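Sodium/calcium exchanger membrane region domain-containing protein (Archaeoglobus fulgidus, PDB 4KPP) probably exchanges protons for calcium ions across the cell membrane of this archaeon, as a member of the sodium/calcium exchanger family. Local coordinates at residues P77-D82 / T287-T292; Q313-L318 / V359-S364. All coordinates share one frame; numbering follows the deposited sequence.

Contact 1: P77-D82 / T287-T292; sequences PEYAVD and TLLIGT
Tyr79 keeps its CG anti to its own carbonyl carbon (chi1 -78°), which carries the phenol from helix 76-91 over to helix 288-299, and Leu289, at an unstaggered chi1 of -140°, sets its branch point above one face of that ring. Leu289 CG lies 4.0 Å from the centroid of the Tyr79 ring, a CH-pi contact displaced toward the rim. Leu288 flanks the same ring, its CD2 3.7 Å from Tyr79 CE2. Thr292 meets an edge, with OG1 4.0 Å from Tyr79 CE2.

That threonine can turn its hydroxyl toward a ring edge because OG1 is already engaged: Thr292 OG1 donates to Leu288 O at 2.7 Å, from above the carbonyl plane, sharing this acceptor with Thr292 N. The tyrosine hydroxyl crosses the gap to hydrogen-bond with the side chain of Asn284. Beyond the ring, the two methyls of Leu289 rest against carboxylates, CD1 3.7 Å from Glu78 OE1 and CD2 3.6 Å from Asp82 OD2. Glu78 also touches Glu255 on helix 242-267, and Asp82 touches Asn103 on helix 96-127.

The segment axes approach to 10.5 Å at an angle of 22°, a spacing filled by the Tyr79 ring and the Leu289 side chain. Such nearly parallel packing joins the two homologous halves of the sodium/calcium exchanger fold beside its polar interior.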
ATOM      1  N   PRO A  77      -8.039   2.414  -0.303  1.00 28.63           N
ATOM      2  CA  PRO A  77      -8.097   3.674  -1.055  1.00 28.81           C
ATOM      3  C   PRO A  77      -7.075   3.751  -2.190  1.00 27.72           C
ATOM      4  O   PRO A  77      -7.348   4.376  -3.214  1.00 28.36           O
ATOM      5  CB  PRO A  77      -7.773   4.721   0.010  1.00 29.87           C
ATOM      6  CG  PRO A  77      -8.273   4.132   1.268  1.00 26.54           C
ATOM      7  CD  PRO A  77      -8.023   2.660   1.153  1.00 26.69           C
ATOM      8  N   GLU A  78      -5.920   3.120  -2.017  1.00 24.39           N
ATOM      9  CA  GLU A  78      -4.917   3.129  -3.072  1.00 24.82           C
ATOM     10  C   GLU A  78      -5.387   2.322  -4.280  1.00 23.09           C
ATOM     11  O   GLU A  78      -5.186   2.728  -5.426  1.00 21.31           O
ATOM     12  CB  GLU A  78      -3.571   2.608  -2.565  1.00 21.48           C
ATOM     13  CG  GLU A  78      -2.564   2.312  -3.674  1.00 21.35           C
ATOM     14  CD  GLU A  78      -2.286   3.512  -4.577  1.00 27.08           C
ATOM     15  OE1 GLU A  78      -1.902   3.299  -5.748  1.00 28.01           O
ATOM     16  OE2 GLU A  78      -2.438   4.665  -4.121  1.00 22.63           O
ATOM     17  N   TYR A  79      -6.015   1.180  -4.019  1.00 19.23           N
ATOM     18  CA  TYR A  79      -6.545   0.356  -5.097  1.00 24.04           C
ATOM     19  C   TYR A  79      -7.678   1.064  -5.825  1.00 27.05           C
ATOM     20  O   TYR A  79      -7.814   0.941  -7.042  1.00 32.02           O
ATOM     21  CB  TYR A  79      -7.010  -1.006  -4.569  1.00 23.09           C
ATOM     22  CG  TYR A  79      -5.871  -1.963  -4.323  1.00 23.71           C
ATOM     23  CD1 TYR A  79      -5.044  -1.816  -3.217  1.00 20.81           C
ATOM     24  CD2 TYR A  79      -5.616  -3.009  -5.201  1.00 21.43           C
ATOM     25  CE1 TYR A  79      -3.995  -2.683  -2.992  1.00 18.19           C
ATOM     26  CE2 TYR A  79      -4.571  -3.883  -4.983  1.00 19.24           C
ATOM     27  CZ  TYR A  79      -3.765  -3.717  -3.876  1.00 19.21           C
ATOM     28  OH  TYR A  79      -2.719  -4.581  -3.652  1.00 20.30           O
ATOM     29  N   ALA A  80      -8.480   1.815  -5.079  1.00 28.45           N
ATOM     30  CA  ALA A  80      -9.629   2.502  -5.656  1.00 28.55           C
ATOM     31  C   ALA A  80      -9.210   3.704  -6.496  1.00 24.66           C
ATOM     32  O   ALA A  80      -9.747   3.924  -7.580  1.00 23.99           O
ATOM     33  CB  ALA A  80     -10.597   2.920  -4.567  1.00 29.79           C
ATOM     34  N   VAL A  81      -8.253   4.477  -5.991  1.00 19.50           N
ATOM     35  CA  VAL A  81      -7.736   5.631  -6.722  1.00 20.75           C
ATOM     36  C   VAL A  81      -6.942   5.199  -7.953  1.00 25.13           C
ATOM     37  O   VAL A  81      -7.151   5.721  -9.050  1.00 24.84           O
ATOM     38  CB  VAL A  81      -6.856   6.532  -5.825  1.00 21.21           C
ATOM     39  CG1 VAL A  81      -6.146   7.594  -6.659  1.00 17.17           C
ATOM     40  CG2 VAL A  81      -7.696   7.180  -4.730  1.00 19.58           C
ATOM     41  N   ASP A  82      -6.037   4.242  -7.776  1.00 23.39           N
ATOM     42  CA  ASP A  82      -5.247   3.751  -8.898  1.00 20.79           C
ATOM     43  C   ASP A  82      -6.143   3.004  -9.878  1.00 21.85           C
ATOM     44  O   ASP A  82      -5.930   3.049 -11.089  1.00 21.44           O
ATOM     45  CB  ASP A  82      -4.126   2.835  -8.413  1.00 20.97           C
ATOM     46  CG  ASP A  82      -2.984   2.741  -9.406  1.00 24.51           C
ATOM     47  OD1 ASP A  82      -3.090   3.335 -10.502  1.00 21.34           O
ATOM     48  OD2 ASP A  82      -1.982   2.065  -9.092  1.00 24.57           O
ATOM     49  N   THR A 287       2.415  -6.446  -6.115  1.00 29.40           N
ATOM     50  CA  THR A 287       1.922  -7.643  -6.796  1.00 28.18           C
ATOM     51  C   THR A 287       0.484  -7.462  -7.284  1.00 27.35           C
ATOM     52  O   THR A 287       0.250  -7.220  -8.468  1.00 24.27           O
ATOM     53  CB  THR A 287       1.999  -8.907  -5.900  1.00 25.21           C
ATOM     54  OG1 THR A 287       1.333  -8.665  -4.652  1.00 21.58           O
ATOM     55  CG2 THR A 287       3.452  -9.298  -5.635  1.00 24.88           C
ATOM     56  N   LEU A 288      -0.469  -7.575  -6.360  1.00 24.99           N
ATOM     57  CA  LEU A 288      -1.891  -7.461  -6.681  1.00 24.44           C
ATOM     58  C   LEU A 288      -2.247  -6.137  -7.360  1.00 27.84           C
ATOM     59  O   LEU A 288      -3.063  -6.105  -8.284  1.00 29.27           O
ATOM     60  CB  LEU A 288      -2.745  -7.647  -5.421  1.00 23.69           C
ATOM     61  CG  LEU A 288      -4.262  -7.615  -5.631  1.00 26.42           C
ATOM     62  CD1 LEU A 288      -4.740  -8.838  -6.411  1.00 25.39           C
ATOM     63  CD2 LEU A 288      -4.999  -7.497  -4.305  1.00 29.25           C
ATOM     64  N   LEU A 289      -1.631  -5.050  -6.900  1.00 24.52           N
ATOM     65  CA  LEU A 289      -1.910  -3.723  -7.436  1.00 22.15           C
ATOM     66  C   LEU A 289      -1.543  -3.632  -8.914  1.00 24.82           C
ATOM     67  O   LEU A 289      -2.309  -3.101  -9.718  1.00 25.92           O
ATOM     68  CB  LEU A 289      -1.142  -2.658  -6.652  1.00 19.06           C
ATOM     69  CG  LEU A 289      -1.857  -1.337  -6.346  1.00 21.96           C
ATOM     70  CD1 LEU A 289      -0.856  -0.193  -6.220  1.00 19.12           C
ATOM     71  CD2 LEU A 289      -2.937  -1.000  -7.367  1.00 19.90           C
ATOM     72  N   ILE A 290      -0.367  -4.141  -9.263  1.00 25.60           N
ATOM     73  CA  ILE A 290       0.089  -4.104 -10.647  1.00 28.98           C
ATOM     74  C   ILE A 290      -0.853  -4.904 -11.538  1.00 27.34           C
ATOM     75  O   ILE A 290      -1.248  -4.446 -12.607  1.00 28.22           O
ATOM     76  CB  ILE A 290       1.519  -4.650 -10.795  1.00 29.10           C
ATOM     77  CG1 ILE A 290       2.430  -4.059  -9.716  1.00 28.34           C
ATOM     78  CG2 ILE A 290       2.055  -4.360 -12.193  1.00 29.28           C
ATOM     79  CD1 ILE A 290       3.867  -4.534  -9.792  1.00 28.17           C
ATOM     80  N   GLY A 291      -1.213  -6.101 -11.084  1.00 25.77           N
ATOM     81  CA  GLY A 291      -2.160  -6.928 -11.804  1.00 25.71           C
ATOM     82  C   GLY A 291      -3.505  -6.245 -11.957  1.00 29.15           C
ATOM     83  O   GLY A 291      -4.128  -6.313 -13.018  1.00 28.85           O
ATOM     84  N   THR A 292      -3.948  -5.575 -10.898  1.00 28.56           N
ATOM     85  CA  THR A 292      -5.248  -4.916 -10.891  1.00 28.80           C
ATOM     86  C   THR A 292      -5.359  -3.814 -11.944  1.00 29.66           C
ATOM     87  O   THR A 292      -6.336  -3.761 -12.686  1.00 33.88           O
ATOM     88  CB  THR A 292      -5.584  -4.338  -9.503  1.00 36.81           C
ATOM     89  OG1 THR A 292      -5.645  -5.401  -8.544  1.00 39.52           O
ATOM     90  CG2 THR A 292      -6.924  -3.621  -9.535  1.00 40.70           C
TER

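Contact 2: Q313-L318 / V359-S364; sequences QSEEVL and VRYIIS
The ring of Tyr361 takes a bridging water at its edge, in plane, while Glu315 CG and Leu318 CD2 come at it obliquely; the guanidinium of Arg360 likewise receives Glu315 OE1 and Glu316 OE1 at a slant. Glu315, Glu316 and Arg360 make a salt-bridge network between helices 311-331 and 357-377, whose segments run nearly parallel, their axes 9.8 Å apart and inclined by 21°.

The planes of the Glu315 carboxylate and the guanidinium are only 20° apart, and Glu315 OE1 is 3.0 Å from Arg360 NH1; the salt bridge includes a hydrogen bond, but a bent and weak one. Glu316 turns its carboxylate 64° from the same group, and its OE1 stands 3.5 Å from Arg360 NE. An arginine, extended from CG to NE, has the length and the spread of nitrogens to meet both acids. Glu316 is buried and has further partners: Arg109 pairs with OE2 and Arg312 with OE1.

Glu315 uses its other oxygen too. A water donates to Glu315 OE2 at 2.7 Å and hydrogen-bonds with Tyr361 OH at 2.5 Å, so the acid spans arginine and tyrosine. An alanine in place of Glu315 would probably leave Arg360 NH1 without this counter-charge and the water held by Tyr361 without its acceptor.

One turn on, Leu318 CD2 packs 4.1 Å from Tyr361 CE1, and its CG rests against small Ser364. There Ser364 OG donates to Arg360 O at 2.6 Å, on the opposite face of that carbonyl from Ser364 N.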
ATOM      1  N   GLN A 313       7.392   6.251 -17.843  1.00 27.84           N
ATOM      2  CA  GLN A 313       6.831   5.257 -16.931  1.00 26.76           C
ATOM      3  C   GLN A 313       7.703   4.009 -16.778  1.00 24.56           C
ATOM      4  O   GLN A 313       7.730   3.396 -15.709  1.00 19.37           O
ATOM      5  CB  GLN A 313       5.401   4.883 -17.333  1.00 24.20           C
ATOM      6  CG  GLN A 313       4.426   6.045 -17.253  1.00 20.60           C
ATOM      7  CD  GLN A 313       4.598   6.863 -15.986  1.00 23.85           C
ATOM      8  OE1 GLN A 313       4.483   6.345 -14.877  1.00 25.15           O
ATOM      9  NE2 GLN A 313       4.884   8.149 -16.149  1.00 25.98           N
ATOM     10  N   SER A 314       8.417   3.643 -17.841  1.00 27.52           N
ATOM     11  CA  SER A 314       9.345   2.513 -17.790  1.00 25.63           C
ATOM     12  C   SER A 314      10.483   2.804 -16.819  1.00 26.06           C
ATOM     13  O   SER A 314      10.907   1.933 -16.060  1.00 25.10           O
ATOM     14  CB  SER A 314       9.909   2.204 -19.178  1.00 26.46           C
ATOM     15  OG  SER A 314       8.873   1.856 -20.079  1.00 33.07           O
ATOM     16  N   GLU A 315      10.972   4.039 -16.849  1.00 27.56           N
ATOM     17  CA  GLU A 315      12.000   4.478 -15.916  1.00 30.36           C
ATOM     18  C   GLU A 315      11.458   4.452 -14.492  1.00 28.51           C
ATOM     19  O   GLU A 315      12.171   4.082 -13.561  1.00 30.60           O
ATOM     20  CB  GLU A 315      12.486   5.887 -16.273  1.00 32.92           C
ATOM     21  CG  GLU A 315      13.173   5.985 -17.624  1.00 36.80           C
ATOM     22  CD  GLU A 315      13.099   7.378 -18.225  1.00 39.83           C
ATOM     23  OE1 GLU A 315      12.644   8.311 -17.530  1.00 40.14           O
ATOM     24  OE2 GLU A 315      13.492   7.539 -19.399  1.00 41.87           O
ATOM     25  N   GLU A 316      10.196   4.841 -14.327  1.00 30.16           N
ATOM     26  CA  GLU A 316       9.564   4.850 -13.011  1.00 27.62           C
ATOM     27  C   GLU A 316       9.458   3.443 -12.440  1.00 25.23           C
ATOM     28  O   GLU A 316       9.717   3.225 -11.255  1.00 23.00           O
ATOM     29  CB  GLU A 316       8.177   5.497 -13.070  1.00 29.46           C
ATOM     30  CG  GLU A 316       8.186   6.983 -13.396  1.00 31.51           C
ATOM     31  CD  GLU A 316       8.817   7.829 -12.303  1.00 36.24           C
ATOM     32  OE1 GLU A 316       9.263   8.952 -12.611  1.00 39.39           O
ATOM     33  OE2 GLU A 316       8.858   7.380 -11.136  1.00 38.29           O
ATOM     34  N   VAL A 317       9.076   2.493 -13.289  1.00 26.49           N
ATOM     35  CA  VAL A 317       8.955   1.099 -12.875  1.00 25.00           C
ATOM     36  C   VAL A 317      10.326   0.527 -12.537  1.00 26.66           C
ATOM     37  O   VAL A 317      10.487  -0.166 -11.532  1.00 25.56           O
ATOM     38  CB  VAL A 317       8.277   0.244 -13.966  1.00 25.01           C
ATOM     39  CG1 VAL A 317       8.397  -1.243 -13.653  1.00 23.30           C
ATOM     40  CG2 VAL A 317       6.819   0.645 -14.119  1.00 24.38           C
ATOM     41  N   LEU A 318      11.311   0.833 -13.379  1.00 29.02           N
ATOM     42  CA  LEU A 318      12.691   0.411 -13.156  1.00 25.80           C
ATOM     43  C   LEU A 318      13.220   0.964 -11.833  1.00 23.23           C
ATOM     44  O   LEU A 318      13.845   0.244 -11.050  1.00 22.65           O
ATOM     45  CB  LEU A 318      13.577   0.867 -14.319  1.00 31.81           C
ATOM     46  CG  LEU A 318      15.094   0.739 -14.163  1.00 35.98           C
ATOM     47  CD1 LEU A 318      15.495  -0.709 -13.931  1.00 37.14           C
ATOM     48  CD2 LEU A 318      15.806   1.313 -15.380  1.00 35.16           C
ATOM     49  N   VAL A 359      18.771  11.576 -13.113  1.00 36.88           N
ATOM     50  CA  VAL A 359      18.676  11.187 -11.711  1.00 34.58           C
ATOM     51  C   VAL A 359      17.960   9.849 -11.519  1.00 35.90           C
ATOM     52  O   VAL A 359      18.349   9.047 -10.673  1.00 39.33           O
ATOM     53  CB  VAL A 359      17.999  12.285 -10.871  1.00 29.22           C
ATOM     54  CG1 VAL A 359      17.857  11.845  -9.424  1.00 27.88           C
ATOM     55  CG2 VAL A 359      18.810  13.568 -10.954  1.00 33.69           C
ATOM     56  N   ARG A 360      16.926   9.603 -12.315  1.00 34.16           N
ATOM     57  CA  ARG A 360      16.198   8.340 -12.243  1.00 34.27           C
ATOM     58  C   ARG A 360      17.128   7.161 -12.516  1.00 31.10           C
ATOM     59  O   ARG A 360      17.061   6.136 -11.835  1.00 28.13           O
ATOM     60  CB  ARG A 360      15.020   8.328 -13.225  1.00 34.86           C
ATOM     61  CG  ARG A 360      14.014   9.449 -13.012  1.00 38.94           C
ATOM     62  CD  ARG A 360      12.818   9.311 -13.951  1.00 43.86           C
ATOM     63  NE  ARG A 360      12.044  10.547 -14.042  1.00 46.67           N
ATOM     64  CZ  ARG A 360      11.985  11.317 -15.124  1.00 48.39           C
ATOM     65  NH1 ARG A 360      12.646  10.976 -16.221  1.00 46.42           N
ATOM     66  NH2 ARG A 360      11.256  12.424 -15.115  1.00 53.68           N
ATOM     67  N   TYR A 361      18.003   7.314 -13.505  1.00 28.09           N
ATOM     68  CA  TYR A 361      18.961   6.260 -13.828  1.00 36.48           C
ATOM     69  C   TYR A 361      20.079   6.154 -12.794  1.00 39.03           C
ATOM     70  O   TYR A 361      20.514   5.052 -12.453  1.00 39.82           O
ATOM     71  CB  TYR A 361      19.542   6.456 -15.229  1.00 39.50           C
ATOM     72  CG  TYR A 361      18.656   5.925 -16.334  1.00 42.03           C
ATOM     73  CD1 TYR A 361      18.640   4.572 -16.649  1.00 42.97           C
ATOM     74  CD2 TYR A 361      17.836   6.776 -17.065  1.00 43.29           C
ATOM     75  CE1 TYR A 361      17.833   4.079 -17.660  1.00 44.85           C
ATOM     76  CE2 TYR A 361      17.025   6.293 -18.079  1.00 44.68           C
ATOM     77  CZ  TYR A 361      17.028   4.944 -18.371  1.00 44.29           C
ATOM     78  OH  TYR A 361      16.222   4.460 -19.376  1.00 43.74           O
ATOM     79  N   ILE A 362      20.536   7.298 -12.293  1.00 37.66           N
ATOM     80  CA  ILE A 362      21.587   7.320 -11.283  1.00 38.95           C
ATOM     81  C   ILE A 362      21.133   6.629 -10.001  1.00 37.37           C
ATOM     82  O   ILE A 362      21.828   5.755  -9.481  1.00 38.75           O
ATOM     83  CB  ILE A 362      22.053   8.761 -10.972  1.00 36.61           C
ATOM     84  CG1 ILE A 362      22.895   9.310 -12.125  1.00 39.55           C
ATOM     85  CG2 ILE A 362      22.861   8.797  -9.682  1.00 33.25           C
ATOM     86  CD1 ILE A 362      23.286  10.765 -11.956  1.00 42.71           C
ATOM     87  N   ILE A 363      19.964   7.020  -9.502  1.00 33.80           N
ATOM     88  CA  ILE A 363      19.416   6.436  -8.283  1.00 30.85           C
ATOM     89  C   ILE A 363      19.078   4.957  -8.480  1.00 29.08           C
ATOM     90  O   ILE A 363      19.265   4.147  -7.573  1.00 28.70           O
ATOM     91  CB  ILE A 363      18.175   7.208  -7.783  1.00 31.41           C
ATOM     92  CG1 ILE A 363      18.512   8.685  -7.581  1.00 31.39           C
ATOM     93  CG2 ILE A 363      17.663   6.620  -6.480  1.00 25.68           C
ATOM     94  CD1 ILE A 363      19.586   8.928  -6.550  1.00 33.39           C
ATOM     95  N   SER A 364      18.591   4.608  -9.669  1.00 28.35           N
ATOM     96  CA  SER A 364      18.354   3.206 -10.010  1.00 26.52           C
ATOM     97  C   SER A 364      19.645   2.405  -9.890  1.00 30.52           C
ATOM     98  O   SER A 364      19.668   1.345  -9.264  1.00 30.76           O
ATOM     99  CB  SER A 364      17.795   3.062 -11.428  1.00 24.57           C
ATOM    100  OG  SER A 364      16.503   3.625 -11.542  1.00 27.56           O
TER
HETATM  101  O   HOH W   1      14.546   5.563 -20.868  1.00 49.46           O

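How the contacts relate
From the N terminus, the chain reaches residues 77-82 first and runs through 204 mostly helical residues before 287-292 closes contact 1, a long-range closure that ties the first family region to the second. Contact 2 opens only afterwards, at 313-318, and closes at 359-364 after 40 residues that include helix 338-353. The two loops are therefore in series, neither nested nor crossed. The centre of contact 1 lies about 8 Å from the centre of the chain and that of contact 2 about 20 Å; their centres are 21 Å apart and their nearest atoms about 7 Å. Helix 96-127 relates them, since Met104 and Ala107 touch contact 1 while Thr101 and Thr105 touch segment 313-318.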